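Putative gamma-glutamylcyclotransferase YkqA (Bacillus subtilis, PDB 2QIK) probably acts as a gamma-glutamylcyclotransferase, an acyltransferase of the AIG2-like family that would release gamma-glutamyl groups as 5-oxoproline. Local coordinates at residues A145-Y150 and L198-K203. Residues are numbered along the deposited sequence; the frame is centred on the assembly and turned at random.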
loop_
_atom_site.group_PDB
_atom_site.type_symbol
_atom_site.label_atom_id
_atom_site.label_comp_id
_atom_site.label_asym_id
_atom_site.label_seq_id
_atom_site.Cartn_x
_atom_site.Cartn_y
_atom_site.Cartn_z
ATOM N N ALA A 145 23.849 -1.107 6.620
ATOM C CA ALA A 145 23.762 -0.173 5.535
ATOM C C ALA A 145 24.124 1.251 5.988
ATOM O O ALA A 145 24.160 2.138 5.160
ATOM C CB ALA A 145 22.370 -0.200 4.976
ATOM N N GLY A 146 24.351 1.481 7.295
ATOM C CA GLY A 146 24.667 2.810 7.771
ATOM C C GLY A 146 23.516 3.766 7.824
ATOM O O GLY A 146 23.707 4.973 7.829
ATOM N N VAL A 147 22.290 3.242 7.858
ATOM C CA VAL A 147 21.096 4.052 7.913
ATOM C C VAL A 147 20.288 3.988 9.188
ATOM O O VAL A 147 19.180 4.530 9.281
ATOM C CB VAL A 147 20.176 3.780 6.680
ATOM C CG1 VAL A 147 20.899 4.083 5.400
ATOM C CG2 VAL A 147 19.593 2.395 6.694
ATOM N N ASP A 148 20.765 3.245 10.176
ATOM C CA ASP A 148 19.980 3.089 11.413
ATOM C C ASP A 148 19.692 4.386 12.104
ATOM O O ASP A 148 18.674 4.495 12.772
ATOM C CB ASP A 148 20.564 2.075 12.420
ATOM C CG ASP A 148 19.543 1.624 13.413
ATOM O OD1 ASP A 148 18.425 1.238 13.009
ATOM O OD2 ASP A 148 19.801 1.606 14.620
ATOM N N HIS A 149 20.555 5.376 11.934
ATOM C CA HIS A 149 20.303 6.692 12.462
ATOM C C HIS A 149 18.968 7.296 12.035
ATOM O O HIS A 149 18.434 8.161 12.737
ATOM C CB HIS A 149 21.465 7.630 12.110
ATOM C CG HIS A 149 21.682 7.898 10.656
ATOM N ND1 HIS A 149 21.066 8.941 10.005
ATOM C CD2 HIS A 149 22.355 7.198 9.712
ATOM C CE1 HIS A 149 21.432 8.921 8.738
ATOM N NE2 HIS A 149 22.196 7.873 8.522
ATOM N N TYR A 150 18.417 6.834 10.904
ATOM C CA TYR A 150 17.105 7.297 10.424
ATOM C C TYR A 150 15.926 6.589 11.095
ATOM O O TYR A 150 14.822 7.043 10.989
ATOM C CB TYR A 150 16.983 7.102 8.954
ATOM C CG TYR A 150 17.807 7.999 8.075
ATOM C CD1 TYR A 150 17.860 9.383 8.283
ATOM C CD2 TYR A 150 18.493 7.522 6.989
ATOM C CE1 TYR A 150 18.528 10.230 7.400
ATOM C CE2 TYR A 150 19.177 8.333 6.150
ATOM C CZ TYR A 150 19.167 9.720 6.346
ATOM O OH TYR A 150 19.778 10.622 5.498
ATOM N N LEU A 198 14.206 7.689 2.229
ATOM C CA LEU A 198 13.321 6.936 1.364
ATOM C C LEU A 198 13.977 6.132 0.283
ATOM O O LEU A 198 13.529 4.990 -0.015
ATOM C CB LEU A 198 12.314 7.917 0.699
ATOM C CG LEU A 198 11.122 7.306 0.046
ATOM C CD1 LEU A 198 10.313 6.330 1.005
ATOM C CD2 LEU A 198 10.255 8.425 -0.450
ATOM N N SER A 199 14.999 6.668 -0.375
ATOM C CA SER A 199 15.563 5.905 -1.470
ATOM C C SER A 199 16.237 4.608 -0.991
ATOM O O SER A 199 16.195 3.598 -1.708
ATOM C CB SER A 199 16.475 6.740 -2.378
ATOM O OG SER A 199 17.631 7.183 -1.713
ATOM N N TYR A 200 16.764 4.597 0.237
ATOM C CA TYR A 200 17.277 3.356 0.839
ATOM C C TYR A 200 16.133 2.334 0.857
ATOM O O TYR A 200 16.315 1.164 0.503
ATOM C CB TYR A 200 17.771 3.638 2.269
ATOM C CG TYR A 200 17.932 2.358 3.062
ATOM C CD1 TYR A 200 19.014 1.547 2.853
ATOM C CD2 TYR A 200 16.966 1.932 3.913
ATOM C CE1 TYR A 200 19.127 0.340 3.463
ATOM C CE2 TYR A 200 17.064 0.759 4.558
ATOM C CZ TYR A 200 18.150 -0.067 4.344
ATOM O OH TYR A 200 18.243 -1.281 5.027
ATOM N N LEU A 201 14.948 2.747 1.310
ATOM C CA LEU A 201 13.821 1.810 1.374
ATOM C C LEU A 201 13.406 1.337 -0.003
ATOM O O LEU A 201 13.083 0.164 -0.194
ATOM C CB LEU A 201 12.681 2.377 2.137
ATOM C CG LEU A 201 12.903 2.627 3.632
ATOM C CD1 LEU A 201 11.762 3.396 4.244
ATOM C CD2 LEU A 201 13.073 1.303 4.347
ATOM N N TYR A 202 13.373 2.246 -0.985
ATOM C CA TYR A 202 13.022 1.859 -2.336
ATOM C C TYR A 202 13.950 0.803 -2.882
ATOM O O TYR A 202 13.542 -0.136 -3.579
ATOM C CB TYR A 202 12.961 3.035 -3.290
ATOM C CG TYR A 202 11.674 3.792 -3.366
ATOM C CD1 TYR A 202 10.951 4.137 -2.255
ATOM C CD2 TYR A 202 11.151 4.172 -4.613
ATOM C CE1 TYR A 202 9.750 4.828 -2.376
ATOM C CE2 TYR A 202 9.977 4.887 -4.719
ATOM C CZ TYR A 202 9.258 5.197 -3.616
ATOM O OH TYR A 202 8.079 5.899 -3.655
ATOM N N LYS A 203 15.239 0.906 -2.555
ATOM C CA LYS A 203 16.210 -0.122 -2.990
ATOM C C LYS A 203 16.011 -1.399 -2.239
ATOM O O LYS A 203 15.986 -2.495 -2.833
ATOM C CB LYS A 203 17.632 0.464 -2.840
ATOM C CG LYS A 203 18.714 -0.558 -3.213
ATOM C CD LYS A 203 20.146 -0.093 -2.952
ATOM C CE LYS A 203 21.208 -1.219 -3.075
ATOM N NZ LYS A 203 22.435 -0.874 -2.310
#
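Val-147 and Tyr-200 form a CH-pi contact that joins the loop after helix 140-145 to the short helix 198-204. Methyl CG2 of Val-147 sits over the middle of one face of the Tyr-200 ring, 3.6 Å from the ring centroid and only 8° off the ring normal, so its C-H bonds meet the pi cloud rather than the rim. CG2 of Val-147 is nearly equidistant from the six ring carbons of Tyr-200, the nearest being CE2 and CZ at 3.7 Å. With CG of Tyr-200 anti to the backbone N (chi1 164°), the ring reaches out from its helix across to the loop.

Plain apolar packing adds to this. The second methyl, CG1 of Val-147, lies at the base of the ring, 4.1 Å from CD1 of Tyr-200, and CB of Ala-145 comes obliquely to CE1 of the same ring at 3.6 Å. Between Ala-145 and Val-147, Gly-146 turns the chain with positive phi in a Schellman motif that ends helix 140-145, and the CB atoms of both neighbours point toward helix 198-204. Phe-142 of helix 140-145 also touches Val-147 and Tyr-200.

No hydrogen bond crosses between the segments. The phenol OH of Tyr-200 is instead hydrogen-bonded to NH1 of Arg-204, on its own helix, and the OH of Tyr-150 is hydrogen-bonded to OG of Ser-196, just ahead of that helix, a polar tie between the same two parts of the chain. The contact therefore depends on dispersion and CH-pi attraction near the surface, with one aromatic face receiving a methyl while the hydroxyl keeps a polar partner.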